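PDB 6F2P: paenibacillus xanthan lyase from Paenibacillus, which catalyses the eliminative cleavage of the terminal mannosyl-glucuronosyl linkage in the side chains of xanthan, releasing mannose and leaving an unsaturated uronosyl group. Local coordinates for residues A[827-832]-A[885-890]. Residues are numbered along the deposited sequence; the frame is centred on the assembly and turned at random.
Sequences KSTNSG and SSSGYK
G832 N gives a 2.8 Å hydrogen bond to K890 O, in the carbonyl plane, while K890 N turns to N830 OD1 (2.9 Å) from above the amide plane, 47° out of it. Asparagine suits this place because, with CG anti to the backbone N (chi1 -164°), its short amide carries an acceptor to the other loop's backbone. Further along, the nearly straight bond from S887 N to T829 O (3.0 Å) joins the main chains again, and S887 OG adds a weak bond to the same oxygen. S886 serves both loops through one small hydroxyl: OG accepts from S831 N at 2.9 Å and donates to G888 O at 2.9 Å. Packing is modest. The N830 amide lies between S887 CB, 3.6 Å from its CG, and the extended methylene chain of K890, whose CD is 3.5 Å from ND2; the ammonium group continues to N799. Putting an alanine at N830 would probably leave K890 N without this acceptor and open a gap between S887 and the lysine chain. Glycine suits position 832 because the main chains run close here, its CA 3.9 Å from that of Y889, with no side chain between them. Each loop links a strand of one sheet to a strand of the other, so the contact ties two neighbouring crossovers together at one end of a calcium-binding antiparallel beta-sandwich, a fold resembling that of many carbohydrate-binding modules.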
ATOM      1  N   LYS A 827      10.400  38.650  13.244  1.00 33.58           N
ATOM      2  CA  LYS A 827       9.730  39.876  12.828  1.00 33.72           C
ATOM      3  C   LYS A 827       9.571  39.903  11.313  1.00 36.48           C
ATOM      4  O   LYS A 827      10.492  39.557  10.567  1.00 33.95           O
ATOM      5  CB  LYS A 827      10.500  41.118  13.294  1.00 40.36           C
ATOM      6  CG  LYS A 827       9.823  42.447  12.949  1.00 42.42           C
ATOM      7  CD  LYS A 827      10.677  43.633  13.383  1.00 47.71           C
ATOM      8  CE  LYS A 827      10.094  44.958  12.908  1.00 38.49           C
ATOM      9  NZ  LYS A 827      11.036  46.073  13.211  1.00 45.96           N
ATOM     10  N   SER A 828       8.394  40.316  10.867  1.00 32.59           N
ATOM     11  CA  SER A 828       8.104  40.425   9.450  1.00 34.49           C
ATOM     12  C   SER A 828       7.059  41.513   9.294  1.00 39.26           C
ATOM     13  O   SER A 828       6.108  41.578  10.072  1.00 38.88           O
ATOM     14  CB  SER A 828       7.580  39.090   8.916  1.00 38.14           C
ATOM     15  OG  SER A 828       7.100  39.192   7.585  1.00 39.43           O
ATOM     16  N   THR A 829       7.233  42.373   8.297  1.00 38.87           N
ATOM     17  CA  THR A 829       6.285  43.460   8.077  1.00 41.20           C
ATOM     18  C   THR A 829       4.937  42.900   7.619  1.00 47.64           C
ATOM     19  O   THR A 829       3.926  43.605   7.611  1.00 48.28           O
ATOM     20  CB  THR A 829       6.827  44.498   7.072  1.00 41.60           C
ATOM     21  OG1 THR A 829       7.306  43.828   5.901  1.00 50.78           O
ATOM     22  CG2 THR A 829       7.977  45.288   7.693  1.00 33.27           C
ATOM     23  N   ASN A 830       4.945  41.621   7.246  1.00 47.41           N
ATOM     24  CA  ASN A 830       3.740  40.881   6.900  1.00 40.19           C
ATOM     25  C   ASN A 830       3.484  39.808   7.949  1.00 38.60           C
ATOM     26  O   ASN A 830       3.928  38.671   7.794  1.00 35.68           O
ATOM     27  CB  ASN A 830       3.910  40.230   5.530  1.00 41.01           C
ATOM     28  CG  ASN A 830       2.596  39.768   4.927  1.00 43.85           C
ATOM     29  OD1 ASN A 830       1.631  39.490   5.643  1.00 41.34           O
ATOM     30  ND2 ASN A 830       2.554  39.680   3.598  1.00 40.00           N
ATOM     31  N   SER A 831       2.784  40.183   9.019  1.00 43.58           N
ATOM     32  CA  SER A 831       2.463  39.268  10.115  1.00 39.99           C
ATOM     33  C   SER A 831       0.995  39.377  10.509  1.00 36.59           C
ATOM     34  O   SER A 831       0.554  40.423  10.986  1.00 36.78           O
ATOM     35  CB  SER A 831       3.331  39.572  11.340  1.00 37.83           C
ATOM     36  OG  SER A 831       4.708  39.390  11.062  1.00 38.11           O
ATOM     37  N   GLY A 832       0.244  38.294  10.326  1.00 31.56           N
ATOM     38  CA  GLY A 832      -1.169  38.293  10.669  1.00 31.72           C
ATOM     39  C   GLY A 832      -1.431  38.040  12.145  1.00 35.89           C
ATOM     40  O   GLY A 832      -0.544  38.205  12.987  1.00 32.30           O
ATOM     41  N   SER A 885      -1.399  47.622  10.348  1.00 50.04           N
ATOM     42  CA  SER A 885      -0.088  48.027   9.858  1.00 48.51           C
ATOM     43  C   SER A 885       0.658  46.874   9.186  1.00 43.50           C
ATOM     44  O   SER A 885       1.806  47.027   8.767  1.00 38.12           O
ATOM     45  CB  SER A 885       0.748  48.606  11.000  1.00 45.47           C
ATOM     46  OG  SER A 885      -0.049  49.418  11.842  1.00 51.07           O
ATOM     47  N   SER A 886       0.001  45.723   9.073  1.00 45.68           N
ATOM     48  CA  SER A 886       0.617  44.564   8.429  1.00 44.66           C
ATOM     49  C   SER A 886       0.366  44.532   6.914  1.00 45.53           C
ATOM     50  O   SER A 886      -0.699  44.944   6.446  1.00 41.78           O
ATOM     51  CB  SER A 886       0.113  43.275   9.073  1.00 42.67           C
ATOM     52  OG  SER A 886       0.722  42.143   8.482  1.00 44.98           O
ATOM     53  N   SER A 887       1.360  44.050   6.163  1.00 48.24           N
ATOM     54  CA  SER A 887       1.257  43.874   4.710  1.00 37.39           C
ATOM     55  C   SER A 887       0.102  42.947   4.358  1.00 44.97           C
ATOM     56  O   SER A 887      -0.581  43.134   3.348  1.00 52.50           O
ATOM     57  CB  SER A 887       2.540  43.247   4.149  1.00 34.95           C
ATOM     58  OG  SER A 887       3.679  44.062   4.340  1.00 40.02           O
ATOM     59  N   GLY A 888      -0.090  41.929   5.193  1.00 41.04           N
ATOM     60  CA  GLY A 888      -1.092  40.911   4.953  1.00 37.38           C
ATOM     61  C   GLY A 888      -1.237  39.964   6.127  1.00 38.39           C
ATOM     62  O   GLY A 888      -1.174  40.376   7.286  1.00 40.00           O
ATOM     63  N   TYR A 889      -1.413  38.684   5.825  1.00 39.20           N
ATOM     64  CA  TYR A 889      -1.753  37.706   6.846  1.00 31.97           C
ATOM     65  C   TYR A 889      -0.652  36.676   7.082  1.00 29.50           C
ATOM     66  O   TYR A 889      -0.870  35.676   7.770  1.00 24.06           O
ATOM     67  CB  TYR A 889      -3.039  36.977   6.459  1.00 31.56           C
ATOM     68  CG  TYR A 889      -4.257  37.860   6.306  1.00 39.41           C
ATOM     69  CD1 TYR A 889      -4.618  38.379   5.065  1.00 38.96           C
ATOM     70  CD2 TYR A 889      -5.063  38.160   7.397  1.00 40.95           C
ATOM     71  CE1 TYR A 889      -5.751  39.176   4.915  1.00 34.40           C
ATOM     72  CE2 TYR A 889      -6.194  38.959   7.261  1.00 51.03           C
ATOM     73  CZ  TYR A 889      -6.533  39.465   6.020  1.00 49.45           C
ATOM     74  OH  TYR A 889      -7.653  40.257   5.898  1.00 40.32           O
ATOM     75  N   LYS A 890       0.528  36.915   6.520  1.00 33.23           N
ATOM     76  CA  LYS A 890       1.608  35.933   6.608  1.00 31.44           C
ATOM     77  C   LYS A 890       2.231  35.824   7.998  1.00 35.30           C
ATOM     78  O   LYS A 890       1.731  36.395   8.973  1.00 34.58           O
ATOM     79  CB  LYS A 890       2.671  36.201   5.542  1.00 33.46           C
ATOM     80  CG  LYS A 890       2.122  36.100   4.126  1.00 37.88           C
ATOM     81  CD  LYS A 890       3.207  36.267   3.074  1.00 35.41           C
ATOM     82  CE  LYS A 890       2.615  36.150   1.677  1.00 31.49           C
ATOM     83  NZ  LYS A 890       3.676  36.104   0.638  1.00 35.89           N
TER